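Local coordinates for protein 16S rRNA (guanine(1405)-N(7))-methyltransferase (Klebsiella pneumoniae, PDB 6PI9) that probably methylates the N7 position of guanine 1405 in 16S ribosomal RNA, using S-adenosyl-L-methionine as methyl donor, and so confers resistance to various aminoglycosides, at residues 114-119 against 175-180; 135-140 against 159-164; 167-172 against 194-199. All coordinates share one frame; numbering follows the deposited sequence.

Contact 1 (114-119 against 175-180)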
ATOM      1  N   ASP A 114     -31.081   6.136  11.874  1.00 78.33           N
ATOM      2  CA  ASP A 114     -30.647   7.539  11.849  1.00 79.76           C
ATOM      3  C   ASP A 114     -29.584   7.829  12.919  1.00 68.61           C
ATOM      4  O   ASP A 114     -29.684   8.782  13.697  1.00 71.67           O
ATOM      5  CB  ASP A 114     -31.848   8.488  11.987  1.00 88.39           C
ATOM      6  CG  ASP A 114     -32.971   8.178  10.988  1.00 96.32           C
ATOM      7  OD1 ASP A 114     -33.921   7.443  11.353  1.00 97.37           O
ATOM      8  OD2 ASP A 114     -32.899   8.671   9.836  1.00100.79           O
ATOM      9  N   ALA A 115     -28.554   6.993  12.962  1.00 57.53           N
ATOM     10  CA  ALA A 115     -27.503   7.202  13.941  1.00 53.58           C
ATOM     11  C   ALA A 115     -26.674   8.438  13.593  1.00 58.15           C
ATOM     12  O   ALA A 115     -26.526   8.795  12.426  1.00 62.06           O
ATOM     13  CB  ALA A 115     -26.583   6.000  13.995  1.00 51.00           C
ATOM     14  N   ARG A 116     -26.125   9.083  14.625  1.00 56.00           N
ATOM     15  CA  ARG A 116     -25.042  10.045  14.453  1.00 53.06           C
ATOM     16  C   ARG A 116     -23.753   9.255  14.451  1.00 48.25           C
ATOM     17  O   ARG A 116     -23.439   8.584  15.449  1.00 44.05           O
ATOM     18  CB  ARG A 116     -24.982  11.069  15.576  1.00 57.76           C
ATOM     19  CG  ARG A 116     -23.778  12.036  15.460  1.00 55.58           C
ATOM     20  CD  ARG A 116     -23.861  12.911  14.199  1.00 57.82           C
ATOM     21  NE  ARG A 116     -22.886  14.025  14.276  1.00 54.69           N
ATOM     22  CZ  ARG A 116     -22.606  14.853  13.277  1.00 57.79           C
ATOM     23  NH1 ARG A 116     -23.213  14.714  12.102  1.00 57.30           N
ATOM     24  NH2 ARG A 116     -21.699  15.827  13.448  1.00 59.14           N
ATOM     25  N   VAL A 117     -23.008   9.322  13.349  1.00 43.37           N
ATOM     26  CA  VAL A 117     -21.877   8.407  13.126  1.00 41.21           C
ATOM     27  C   VAL A 117     -20.613   9.234  12.919  1.00 44.88           C
ATOM     28  O   VAL A 117     -20.587  10.102  12.046  1.00 50.01           O
ATOM     29  CB  VAL A 117     -22.109   7.508  11.894  1.00 42.68           C
ATOM     30  CG1 VAL A 117     -20.925   6.632  11.629  1.00 41.58           C
ATOM     31  CG2 VAL A 117     -23.353   6.611  12.083  1.00 48.50           C
ATOM     32  N   LEU A 118     -19.559   8.946  13.676  1.00 37.06           N
ATOM     33  CA  LEU A 118     -18.244   9.527  13.405  1.00 42.23           C
ATOM     34  C   LEU A 118     -17.485   8.559  12.502  1.00 41.43           C
ATOM     35  O   LEU A 118     -17.438   7.385  12.802  1.00 42.25           O
ATOM     36  CB  LEU A 118     -17.453   9.672  14.699  1.00 43.20           C
ATOM     37  CG  LEU A 118     -18.083  10.446  15.837  1.00 47.41           C
ATOM     38  CD1 LEU A 118     -17.023  10.593  16.924  1.00 47.04           C
ATOM     39  CD2 LEU A 118     -18.595  11.776  15.347  1.00 51.18           C
ATOM     40  N   ASP A 119     -16.876   9.039  11.420  1.00 38.20           N
ATOM     41  CA  ASP A 119     -16.114   8.142  10.526  1.00 37.96           C
ATOM     42  C   ASP A 119     -14.664   8.607  10.623  1.00 37.35           C
ATOM     43  O   ASP A 119     -14.315   9.638  10.056  1.00 36.40           O
ATOM     44  CB  ASP A 119     -16.662   8.237   9.104  1.00 36.98           C
ATOM     45  CG  ASP A 119     -16.138   7.176   8.187  1.00 43.99           C
ATOM     46  OD1 ASP A 119     -15.109   6.510   8.513  1.00 38.28           O
ATOM     47  OD2 ASP A 119     -16.792   7.015   7.110  1.00 43.54           O
ATOM     48  N   GLU A 175     -16.275  14.704  19.786  1.00 45.28           N
ATOM     49  CA  GLU A 175     -17.682  14.740  19.429  1.00 51.43           C
ATOM     50  C   GLU A 175     -18.441  13.620  20.133  1.00 57.18           C
ATOM     51  O   GLU A 175     -17.877  12.561  20.451  1.00 59.47           O
ATOM     52  CB  GLU A 175     -17.855  14.620  17.914  1.00 49.15           C
ATOM     53  CG  GLU A 175     -17.335  15.857  17.171  1.00 51.58           C
ATOM     54  CD  GLU A 175     -15.872  15.735  16.753  1.00 50.69           C
ATOM     55  OE1 GLU A 175     -15.430  16.565  15.925  1.00 49.73           O
ATOM     56  OE2 GLU A 175     -15.176  14.803  17.235  1.00 48.22           O
ATOM     57  N   GLU A 176     -19.725  13.882  20.394  1.00 52.98           N
ATOM     58  CA  GLU A 176     -20.686  12.875  20.826  1.00 56.05           C
ATOM     59  C   GLU A 176     -21.271  12.170  19.620  1.00 56.36           C
ATOM     60  O   GLU A 176     -21.686  12.823  18.661  1.00 56.96           O
ATOM     61  CB  GLU A 176     -21.848  13.517  21.568  1.00 66.46           C
ATOM     62  CG  GLU A 176     -21.453  14.245  22.765  1.00 76.61           C
ATOM     63  CD  GLU A 176     -22.291  13.898  23.972  1.00 87.05           C
ATOM     64  OE1 GLU A 176     -21.673  13.690  25.032  1.00 91.60           O
ATOM     65  OE2 GLU A 176     -23.549  13.894  23.885  1.00 89.09           O
ATOM     66  N   ALA A 177     -21.398  10.852  19.701  1.00 51.40           N
ATOM     67  CA  ALA A 177     -22.051  10.158  18.605  1.00 50.40           C
ATOM     68  C   ALA A 177     -22.658   8.848  19.089  1.00 51.40           C
ATOM     69  O   ALA A 177     -22.384   8.371  20.191  1.00 52.04           O
ATOM     70  CB  ALA A 177     -21.083   9.920  17.455  1.00 45.97           C
ATOM     71  N   ASP A 178     -23.530   8.293  18.254  1.00 49.21           N
ATOM     72  CA  ASP A 178     -24.100   6.982  18.533  1.00 48.65           C
ATOM     73  C   ASP A 178     -23.118   5.876  18.204  1.00 45.49           C
ATOM     74  O   ASP A 178     -23.108   4.823  18.864  1.00 45.81           O
ATOM     75  CB  ASP A 178     -25.389   6.838  17.745  1.00 50.17           C
ATOM     76  CG  ASP A 178     -26.447   7.819  18.231  1.00 56.90           C
ATOM     77  OD1 ASP A 178     -26.704   7.780  19.453  1.00 59.55           O
ATOM     78  OD2 ASP A 178     -26.950   8.660  17.450  1.00 55.96           O
ATOM     79  N   ALA A 179     -22.280   6.090  17.201  1.00 42.62           N
ATOM     80  CA  ALA A 179     -21.343   5.053  16.796  1.00 41.29           C
ATOM     81  C   ALA A 179     -20.139   5.722  16.190  1.00 41.14           C
ATOM     82  O   ALA A 179     -20.270   6.813  15.633  1.00 41.07           O
ATOM     83  CB  ALA A 179     -21.993   4.097  15.774  1.00 43.71           C
ATOM     84  N   ALA A 180     -18.951   5.070  16.280  1.00 35.92           N
ATOM     85  CA  ALA A 180     -17.779   5.532  15.564  1.00 35.44           C
ATOM     86  C   ALA A 180     -17.182   4.386  14.769  1.00 34.32           C
ATOM     87  O   ALA A 180     -17.205   3.232  15.211  1.00 34.49           O
ATOM     88  CB  ALA A 180     -16.673   6.077  16.470  1.00 36.50           C
TER
HETATM   89  O   HOH W   1     -21.420  14.534  16.680  1.00 53.37           O
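R116 and D178 meet where 114-119 and 175-180 begin to pair. The backbone N of R116 donates to D178 OD2 at 3.0 Å and nearly straight, 173° at the hydrogen, D178 OD2 accepting through its anti lone pair. In return the carbonyl oxygen of R116 accepts from two consecutive amides: D178 N at 2.8 Å, bent and tilted from the carbonyl plane, and A179 N at 3.3 Å, lying in that plane. D178 thus binds both backbone polar groups of R116, one with its carboxylate and one with its amide.

The R116 side chain can be followed outward. CB lies against D178 OD2. CG is anti to the backbone N (chi1 176°), which carries it along 175-180 to the methyl of A177 and the carbonyl oxygen of E176. Past the bend at chi2, NE donates to a water 2.9 Å away that lies in the guanidinium plane and itself donates to E176 O. At the tip NH1 is hydrogen-bonded to N136 OD1, just before strand 137-141.

L118 supplies the apolar part. Its CG is only 3.4 Å from A177 CB, tighter than usual carbon contact, CD2 touches E175 CB obliquely, and CB rests beside A180 CB.

Beyond this start the pairing becomes regular: L118 N donates to A179 O at 3.0 Å, and the bridges V117-A179 and L118-A180 are both parallel. V117 and A179 face one side of the sheet, L118 and A180 the other. Strands 117-120 and 179-183 are central neighbours in strand order 3-2-1-4-5-7-6, the arrangement characteristic of the Rossmann-like methyltransferase fold.

Contact 2 (135-140 against 159-164); sequences TNALGM and WHTRAR
Strands 137-140 and 162-164 run parallel, their axes 4.5 Å apart at closest approach and inclined at 26°, as the two strands of a beta-alpha-beta unit whose crossover is helix 144-157. The bridges L138-R162, G139-A163 and M140-R164 set the register, and three backbone bonds support it: R162 N to A137 O, G139 N to R162 O at 2.8 Å, and R164 N to G139 O. Before the strands pair, a side chain continues the bonding: A137 N donates to T161 OG1 at 2.9 Å, 169° at the hydrogen. T135 O receives H160 N and T161 N through weak, bent bonds.

At this entrance T135 CG2 stands over the five-membered ring of W159, 3.9 Å from its centroid and 14° off the normal, a CH-pi contact. R162 folds back on its own segment, where NH1 donates to both W159 O and T161 O. At the other end M140 and R164 both hold CG between backbone N and carbonyl carbon, and lie side by side, pointing the same way. R164 NH2 is salt-bridged to E171 and E175, while L138 CD2 approaches the guanidinium edge and M140 SD lies over one face, offset toward the rim, 3.7 Å from R164 NH2.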
ATOM      1  N   THR A 135     -26.722   9.076   6.394  1.00 55.07           N
ATOM      2  CA  THR A 135     -26.490  10.439   5.931  1.00 56.50           C
ATOM      3  C   THR A 135     -26.278  11.417   7.087  1.00 57.22           C
ATOM      4  O   THR A 135     -26.401  12.637   6.908  1.00 60.24           O
ATOM      5  CB  THR A 135     -27.651  10.882   5.036  1.00 60.39           C
ATOM      6  OG1 THR A 135     -28.852  10.905   5.811  1.00 63.61           O
ATOM      7  CG2 THR A 135     -27.828   9.867   3.910  1.00 61.61           C
ATOM      8  N   ASN A 136     -25.948  10.912   8.271  1.00 55.49           N
ATOM      9  CA  ASN A 136     -25.673  11.764   9.416  1.00 54.81           C
ATOM     10  C   ASN A 136     -24.320  11.387   9.995  1.00 52.84           C
ATOM     11  O   ASN A 136     -24.241  10.970  11.148  1.00 55.54           O
ATOM     12  CB  ASN A 136     -26.760  11.629  10.483  1.00 59.60           C
ATOM     13  CG  ASN A 136     -26.607  12.633  11.610  1.00 56.39           C
ATOM     14  OD1 ASN A 136     -25.938  13.655  11.467  1.00 55.16           O
ATOM     15  ND2 ASN A 136     -27.227  12.333  12.749  1.00 58.95           N
ATOM     16  N   ALA A 137     -23.256  11.476   9.184  1.00 44.13           N
ATOM     17  CA  ALA A 137     -21.931  11.129   9.661  1.00 40.28           C
ATOM     18  C   ALA A 137     -21.025  12.350   9.689  1.00 43.22           C
ATOM     19  O   ALA A 137     -21.238  13.338   8.983  1.00 47.22           O
ATOM     20  CB  ALA A 137     -21.245  10.021   8.817  1.00 41.39           C
ATOM     21  N   LEU A 138     -19.982  12.280  10.511  1.00 37.55           N
ATOM     22  CA  LEU A 138     -18.980  13.347  10.521  1.00 38.01           C
ATOM     23  C   LEU A 138     -17.697  12.629  10.210  1.00 37.73           C
ATOM     24  O   LEU A 138     -17.207  11.873  11.054  1.00 37.97           O
ATOM     25  CB  LEU A 138     -18.858  14.035  11.873  1.00 39.66           C
ATOM     26  CG  LEU A 138     -17.746  15.095  11.811  1.00 43.89           C
ATOM     27  CD1 LEU A 138     -18.180  16.139  10.809  1.00 41.87           C
ATOM     28  CD2 LEU A 138     -17.460  15.702  13.186  1.00 44.63           C
ATOM     29  N   GLY A 139     -17.179  12.815   9.002  1.00 36.78           N
ATOM     30  CA  GLY A 139     -15.897  12.223   8.685  1.00 33.79           C
ATOM     31  C   GLY A 139     -14.750  13.080   9.158  1.00 36.13           C
ATOM     32  O   GLY A 139     -14.843  14.301   9.334  1.00 37.13           O
ATOM     33  N   MET A 140     -13.599  12.437   9.351  1.00 34.65           N
ATOM     34  CA  MET A 140     -12.448  13.280   9.635  1.00 37.71           C
ATOM     35  C   MET A 140     -11.210  12.591   9.113  1.00 34.99           C
ATOM     36  O   MET A 140     -11.124  11.360   9.123  1.00 32.34           O
ATOM     37  CB  MET A 140     -12.336  13.617  11.115  1.00 50.44           C
ATOM     38  CG  MET A 140     -12.321  12.495  12.081  1.00 52.07           C
ATOM     39  SD  MET A 140     -12.964  13.125  13.727  1.00 58.42           S
ATOM     40  CE  MET A 140     -14.707  13.338  13.425  1.00 67.91           C
ATOM     41  N   TRP A 159     -27.464  15.857   2.387  1.00 73.56           N
ATOM     42  CA  TRP A 159     -27.117  15.080   3.573  1.00 68.57           C
ATOM     43  C   TRP A 159     -26.698  15.996   4.722  1.00 66.01           C
ATOM     44  O   TRP A 159     -26.222  17.119   4.516  1.00 63.77           O
ATOM     45  CB  TRP A 159     -25.978  14.103   3.270  1.00 60.90           C
ATOM     46  CG  TRP A 159     -26.276  13.141   2.150  1.00 69.06           C
ATOM     47  CD1 TRP A 159     -27.520  12.841   1.616  1.00 71.68           C
ATOM     48  CD2 TRP A 159     -25.330  12.346   1.427  1.00 68.32           C
ATOM     49  NE1 TRP A 159     -27.388  11.908   0.618  1.00 73.09           N
ATOM     50  CE2 TRP A 159     -26.060  11.585   0.479  1.00 72.04           C
ATOM     51  CE3 TRP A 159     -23.939  12.202   1.483  1.00 67.34           C
ATOM     52  CZ2 TRP A 159     -25.437  10.684  -0.399  1.00 74.23           C
ATOM     53  CZ3 TRP A 159     -23.325  11.302   0.621  1.00 70.00           C
ATOM     54  CH2 TRP A 159     -24.074  10.560  -0.315  1.00 69.43           C
ATOM     55  N   HIS A 160     -26.890  15.508   5.949  1.00 58.06           N
ATOM     56  CA  HIS A 160     -26.322  16.212   7.088  1.00 57.42           C
ATOM     57  C   HIS A 160     -24.853  15.895   7.251  1.00 52.70           C
ATOM     58  O   HIS A 160     -24.155  16.635   7.951  1.00 49.72           O
ATOM     59  CB  HIS A 160     -27.087  15.868   8.358  1.00 62.25           C
ATOM     60  CG  HIS A 160     -28.517  16.332   8.316  1.00 72.66           C
ATOM     61  ND1 HIS A 160     -29.536  15.699   9.002  1.00 78.92           N
ATOM     62  CD2 HIS A 160     -29.090  17.371   7.665  1.00 79.08           C
ATOM     63  CE1 HIS A 160     -30.676  16.329   8.768  1.00 83.09           C
ATOM     64  NE2 HIS A 160     -30.431  17.352   7.966  1.00 81.71           N
ATOM     65  N   THR A 161     -24.391  14.855   6.568  1.00 50.42           N
ATOM     66  CA  THR A 161     -23.001  14.437   6.624  1.00 46.32           C
ATOM     67  C   THR A 161     -22.046  15.565   6.251  1.00 46.50           C
ATOM     68  O   THR A 161     -22.302  16.336   5.324  1.00 50.56           O
ATOM     69  CB  THR A 161     -22.818  13.235   5.694  1.00 51.25           C
ATOM     70  OG1 THR A 161     -23.421  12.094   6.309  1.00 49.84           O
ATOM     71  CG2 THR A 161     -21.358  12.891   5.463  1.00 47.75           C
ATOM     72  N   ARG A 162     -20.925  15.625   6.973  1.00 44.90           N
ATOM     73  CA  ARG A 162     -19.879  16.627   6.761  1.00 43.94           C
ATOM     74  C   ARG A 162     -18.552  15.952   7.072  1.00 43.04           C
ATOM     75  O   ARG A 162     -18.515  14.900   7.693  1.00 42.25           O
ATOM     76  CB  ARG A 162     -20.051  17.846   7.670  1.00 42.03           C
ATOM     77  CG  ARG A 162     -21.259  18.758   7.381  1.00 45.05           C
ATOM     78  CD  ARG A 162     -21.230  19.392   6.011  1.00 49.70           C
ATOM     79  NE  ARG A 162     -22.361  20.310   5.796  1.00 53.34           N
ATOM     80  CZ  ARG A 162     -23.569  19.934   5.354  1.00 59.18           C
ATOM     81  NH1 ARG A 162     -23.808  18.666   5.063  1.00 57.87           N
ATOM     82  NH2 ARG A 162     -24.544  20.837   5.174  1.00 63.13           N
ATOM     83  N   ALA A 163     -17.448  16.602   6.704  1.00 40.54           N
ATOM     84  CA  ALA A 163     -16.127  16.113   7.104  1.00 40.06           C
ATOM     85  C   ALA A 163     -15.255  17.295   7.505  1.00 38.25           C
ATOM     86  O   ALA A 163     -15.500  18.436   7.107  1.00 40.96           O
ATOM     87  CB  ALA A 163     -15.429  15.333   5.990  1.00 39.93           C
ATOM     88  N   ARG A 164     -14.222  17.006   8.304  1.00 36.33           N
ATOM     89  CA  ARG A 164     -13.319  18.062   8.723  1.00 41.67           C
ATOM     90  C   ARG A 164     -11.917  17.496   8.880  1.00 39.23           C
ATOM     91  O   ARG A 164     -11.712  16.291   9.024  1.00 37.69           O
ATOM     92  CB  ARG A 164     -13.765  18.668  10.049  1.00 40.86           C
ATOM     93  CG  ARG A 164     -13.784  17.567  11.130  1.00 40.70           C
ATOM     94  CD  ARG A 164     -13.449  18.194  12.415  1.00 48.03           C
ATOM     95  NE  ARG A 164     -13.486  17.365  13.616  1.00 46.14           N
ATOM     96  CZ  ARG A 164     -12.424  17.030  14.337  1.00 45.25           C
ATOM     97  NH1 ARG A 164     -11.185  17.414  13.971  1.00 43.27           N
ATOM     98  NH2 ARG A 164     -12.610  16.348  15.458  1.00 44.88           N
TER
HETATM   99  O   HOH W   2     -29.629  13.441   6.619  1.00 67.21           O
HETATM  100  O   HOH W   3     -22.386  16.280   9.921  1.00 53.13           O

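Contact 3 (167-172 against 194-199); sequences DLLSEI and TGRAAE. With SAH (S-adenosyl-L-homocysteine), chain B.
R196 leaves its helix with CG anti to the backbone N (chi1 -173°), bends at chi2 (61°) and then runs straight to the guanidinium, which reaches L168 O in segment 167-172. R196 NE and NH2 both donate to L168 O, at 2.9 and 3.0 Å. The NE bond lies in the carbonyl plane, whereas NH2 sits above it. L169 O lies over the centre of one guanidinium face, and I172 CD1 covers the opposite face off-centre; I172 CG1 also approaches R196 NH2 to 3.4 Å. R196 NH1 forms a salt bridge with E199 OE2, its hydrogen bond weak, within the same segment.

The turn held in this way carries the adenine site of S-adenosyl-L-homocysteine. L168 N donates to ligand N1 at 2.9 Å, and ligand N6 donates to D167 OD1. That oxygen also accepts from L169 N, an Asx turn that fixes the carboxylate, while D167 OD2 is bound by R29 and T26.

Segment 167-172 follows strand 162-165 and lies against the first turn of helix 196-203; helix 186-192 packs on both segments through L189, and helix 225-236 touches A197.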
ATOM      1  N   ASP A 167      -6.037  15.210  12.699  1.00 33.06           N
ATOM      2  CA  ASP A 167      -4.875  14.309  12.819  1.00 34.86           C
ATOM      3  C   ASP A 167      -5.055  13.543  14.127  1.00 28.65           C
ATOM      4  O   ASP A 167      -4.893  14.115  15.209  1.00 34.18           O
ATOM      5  CB  ASP A 167      -3.528  15.064  12.765  1.00 34.27           C
ATOM      6  CG  ASP A 167      -2.319  14.094  12.732  1.00 40.83           C
ATOM      7  OD1 ASP A 167      -2.446  12.946  13.225  1.00 35.26           O
ATOM      8  OD2 ASP A 167      -1.224  14.502  12.292  1.00 42.27           O
ATOM      9  N   LEU A 168      -5.348  12.251  14.010  1.00 29.82           N
ATOM     10  CA  LEU A 168      -5.636  11.365  15.137  1.00 35.12           C
ATOM     11  C   LEU A 168      -4.419  11.050  16.015  1.00 39.32           C
ATOM     12  O   LEU A 168      -4.565  10.368  17.047  1.00 34.32           O
ATOM     13  CB  LEU A 168      -6.253  10.091  14.607  1.00 32.39           C
ATOM     14  CG  LEU A 168      -7.670  10.319  14.024  1.00 35.44           C
ATOM     15  CD1 LEU A 168      -8.049   9.053  13.302  1.00 33.69           C
ATOM     16  CD2 LEU A 168      -8.735  10.600  15.107  1.00 32.68           C
ATOM     17  N   LEU A 169      -3.219  11.521  15.668  1.00 31.75           N
ATOM     18  CA  LEU A 169      -2.099  11.426  16.581  1.00 35.45           C
ATOM     19  C   LEU A 169      -2.047  12.609  17.522  1.00 43.44           C
ATOM     20  O   LEU A 169      -1.399  12.550  18.587  1.00 45.64           O
ATOM     21  CB  LEU A 169      -0.769  11.357  15.796  1.00 39.84           C
ATOM     22  CG  LEU A 169      -0.208   9.929  15.566  1.00 45.83           C
ATOM     23  CD1 LEU A 169       0.139   9.383  16.861  1.00 52.15           C
ATOM     24  CD2 LEU A 169      -1.169   8.955  15.022  1.00 41.18           C
ATOM     25  N   SER A 170      -2.660  13.720  17.154  1.00 40.55           N
ATOM     26  CA  SER A 170      -2.605  14.830  18.068  1.00 43.93           C
ATOM     27  C   SER A 170      -3.971  15.232  18.583  1.00 44.01           C
ATOM     28  O   SER A 170      -4.055  16.145  19.419  1.00 43.79           O
ATOM     29  CB  SER A 170      -1.861  16.014  17.419  1.00 49.53           C
ATOM     30  OG  SER A 170      -2.199  16.123  16.066  1.00 50.12           O
ATOM     31  N   GLU A 171      -5.035  14.530  18.177  1.00 41.95           N
ATOM     32  CA  GLU A 171      -6.370  14.875  18.658  1.00 45.56           C
ATOM     33  C   GLU A 171      -7.137  13.587  18.934  1.00 43.52           C
ATOM     34  O   GLU A 171      -7.120  12.688  18.103  1.00 38.42           O
ATOM     35  CB  GLU A 171      -7.110  15.725  17.604  1.00 47.72           C
ATOM     36  CG  GLU A 171      -8.527  16.075  17.985  1.00 57.18           C
ATOM     37  CD  GLU A 171      -9.369  16.714  16.854  1.00 59.29           C
ATOM     38  OE1 GLU A 171      -8.853  17.123  15.781  1.00 54.43           O
ATOM     39  OE2 GLU A 171     -10.579  16.836  17.081  1.00 57.52           O
ATOM     40  N   ILE A 172      -7.802  13.503  20.072  1.00 40.31           N
ATOM     41  CA  ILE A 172      -8.798  12.446  20.307  1.00 45.20           C
ATOM     42  C   ILE A 172     -10.143  13.083  20.088  1.00 48.17           C
ATOM     43  O   ILE A 172     -10.488  14.054  20.814  1.00 43.22           O
ATOM     44  CB  ILE A 172      -8.636  11.849  21.713  1.00 53.76           C
ATOM     45  CG1 ILE A 172      -7.468  10.850  21.684  1.00 57.22           C
ATOM     46  CG2 ILE A 172      -9.915  11.148  22.153  1.00 57.55           C
ATOM     47  CD1 ILE A 172      -7.273  10.118  22.988  1.00 64.83           C
ATOM     48  N   THR A 194       3.138   3.931  19.179  1.00 42.24           N
ATOM     49  CA  THR A 194       2.769   2.780  20.015  1.00 42.84           C
ATOM     50  C   THR A 194       1.817   3.193  21.118  1.00 37.19           C
ATOM     51  O   THR A 194       2.025   4.202  21.778  1.00 37.64           O
ATOM     52  CB  THR A 194       4.031   2.150  20.636  1.00 48.31           C
ATOM     53  OG1 THR A 194       4.843   1.652  19.571  1.00 46.22           O
ATOM     54  CG2 THR A 194       3.657   0.946  21.575  1.00 43.57           C
ATOM     55  N   GLY A 195       0.764   2.417  21.304  1.00 38.27           N
ATOM     56  CA  GLY A 195      -0.221   2.703  22.315  1.00 42.44           C
ATOM     57  C   GLY A 195      -1.374   3.570  21.850  1.00 42.17           C
ATOM     58  O   GLY A 195      -2.354   3.732  22.605  1.00 37.59           O
ATOM     59  N   ARG A 196      -1.288   4.132  20.629  1.00 33.07           N
ATOM     60  CA  ARG A 196      -2.250   5.154  20.236  1.00 34.50           C
ATOM     61  C   ARG A 196      -3.604   4.535  19.923  1.00 30.52           C
ATOM     62  O   ARG A 196      -4.649   5.152  20.200  1.00 31.43           O
ATOM     63  CB  ARG A 196      -1.719   5.942  19.025  1.00 33.40           C
ATOM     64  CG  ARG A 196      -2.598   7.169  18.637  1.00 31.89           C
ATOM     65  CD  ARG A 196      -2.661   8.155  19.807  1.00 35.12           C
ATOM     66  NE  ARG A 196      -3.517   9.295  19.491  1.00 36.19           N
ATOM     67  CZ  ARG A 196      -3.763  10.300  20.319  1.00 42.78           C
ATOM     68  NH1 ARG A 196      -3.240  10.324  21.542  1.00 44.30           N
ATOM     69  NH2 ARG A 196      -4.551  11.290  19.929  1.00 43.13           N
ATOM     70  N   ALA A 197      -3.617   3.313  19.383  1.00 30.68           N
ATOM     71  CA  ALA A 197      -4.896   2.635  19.144  1.00 28.38           C
ATOM     72  C   ALA A 197      -5.674   2.461  20.439  1.00 33.19           C
ATOM     73  O   ALA A 197      -6.870   2.794  20.520  1.00 34.61           O
ATOM     74  CB  ALA A 197      -4.639   1.274  18.485  1.00 26.29           C
ATOM     75  N   ALA A 198      -5.020   1.919  21.469  1.00 33.46           N
ATOM     76  CA  ALA A 198      -5.731   1.709  22.729  1.00 37.68           C
ATOM     77  C   ALA A 198      -6.156   3.035  23.353  1.00 38.36           C
ATOM     78  O   ALA A 198      -7.199   3.113  24.029  1.00 39.93           O
ATOM     79  CB  ALA A 198      -4.827   0.912  23.692  1.00 35.72           C
ATOM     80  N   GLU A 199      -5.353   4.087  23.177  1.00 35.05           N
ATOM     81  CA  GLU A 199      -5.713   5.366  23.792  1.00 40.16           C
ATOM     82  C   GLU A 199      -6.939   5.955  23.090  1.00 42.88           C
ATOM     83  O   GLU A 199      -7.845   6.485  23.738  1.00 41.80           O
ATOM     84  CB  GLU A 199      -4.520   6.302  23.702  1.00 42.78           C
ATOM     85  CG  GLU A 199      -4.721   7.615  24.335  1.00 55.71           C
ATOM     86  CD  GLU A 199      -3.425   8.415  24.362  1.00 69.75           C
ATOM     87  OE1 GLU A 199      -3.411   9.419  25.125  1.00 77.58           O
ATOM     88  OE2 GLU A 199      -2.435   8.042  23.622  1.00 64.32           O
TER
HETATM   89  N   SAH B 301     -11.635   4.392   6.876  1.00 31.10           N
HETATM   90  CA  SAH B 301     -11.574   4.590   5.411  1.00 37.56           C
HETATM   91  CB  SAH B 301     -10.150   4.873   4.966  1.00 32.30           C
HETATM   92  CG  SAH B 301      -9.052   3.861   5.402  1.00 33.14           C
HETATM   93  SD  SAH B 301      -7.452   4.207   4.533  1.00 39.99           S
HETATM   94  C   SAH B 301     -12.111   3.352   4.668  1.00 42.37           C
HETATM   95  O   SAH B 301     -12.061   2.262   5.275  1.00 39.26           O
HETATM   96  OXT SAH B 301     -12.535   3.416   3.496  1.00 39.30           O
HETATM   97  C5' SAH B 301      -6.557   5.007   5.933  1.00 39.29           C
HETATM   98  C4' SAH B 301      -6.924   6.508   6.126  1.00 38.86           C
HETATM   99  O4' SAH B 301      -6.347   6.992   7.359  1.00 37.65           O
HETATM  100  C3' SAH B 301      -6.509   7.509   5.010  1.00 40.94           C
HETATM  101  O3' SAH B 301      -7.660   8.227   4.521  1.00 41.88           O
HETATM  102  C2' SAH B 301      -5.546   8.483   5.687  1.00 38.14           C
HETATM  103  O2' SAH B 301      -5.761   9.802   5.181  1.00 39.56           O
HETATM  104  C1' SAH B 301      -6.026   8.378   7.142  1.00 34.99           C
HETATM  105  N9  SAH B 301      -5.004   8.661   8.132  1.00 32.75           N
HETATM  106  C8  SAH B 301      -3.762   8.088   8.229  1.00 35.06           C
HETATM  107  N7  SAH B 301      -3.179   8.549   9.376  1.00 34.29           N
HETATM  108  C5  SAH B 301      -4.035   9.453   9.951  1.00 32.95           C
HETATM  109  C6  SAH B 301      -3.965  10.258  11.065  1.00 34.53           C
HETATM  110  N6  SAH B 301      -2.890  10.334  11.820  1.00 31.44           N
HETATM  111  N1  SAH B 301      -5.083  11.003  11.404  1.00 30.01           N
HETATM  112  C2  SAH B 301      -6.184  11.025  10.616  1.00 30.24           C
HETATM  113  N3  SAH B 301      -6.273  10.247   9.493  1.00 33.28           N
HETATM  114  C4  SAH B 301      -5.185   9.481   9.199  1.00 30.83           C

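Contacts 1 and 2, centred about 9 Å apart, belong to one sheet because strands 117-120 and 137-141 are neighbours: V117 O and L138 N approach to 2.7 Å, probably a hydrogen bond. Contact 2 is nested along the chain inside the loop that contact 1 closes. R164 joins all three contacts through the salt bridges of its NH2, 2.9 Å to E175 OE1 of contact 1 and 2.6 Å to E171 OE2 of contact 3, although contacts 2 and 3 are about 21 Å apart between centres. Contact 3 touches S-adenosyl-L-homocysteine directly; the side chain of M140 in contact 2 is about 6 Å from the ligand, and that of V117 in contact 1 about 11 Å.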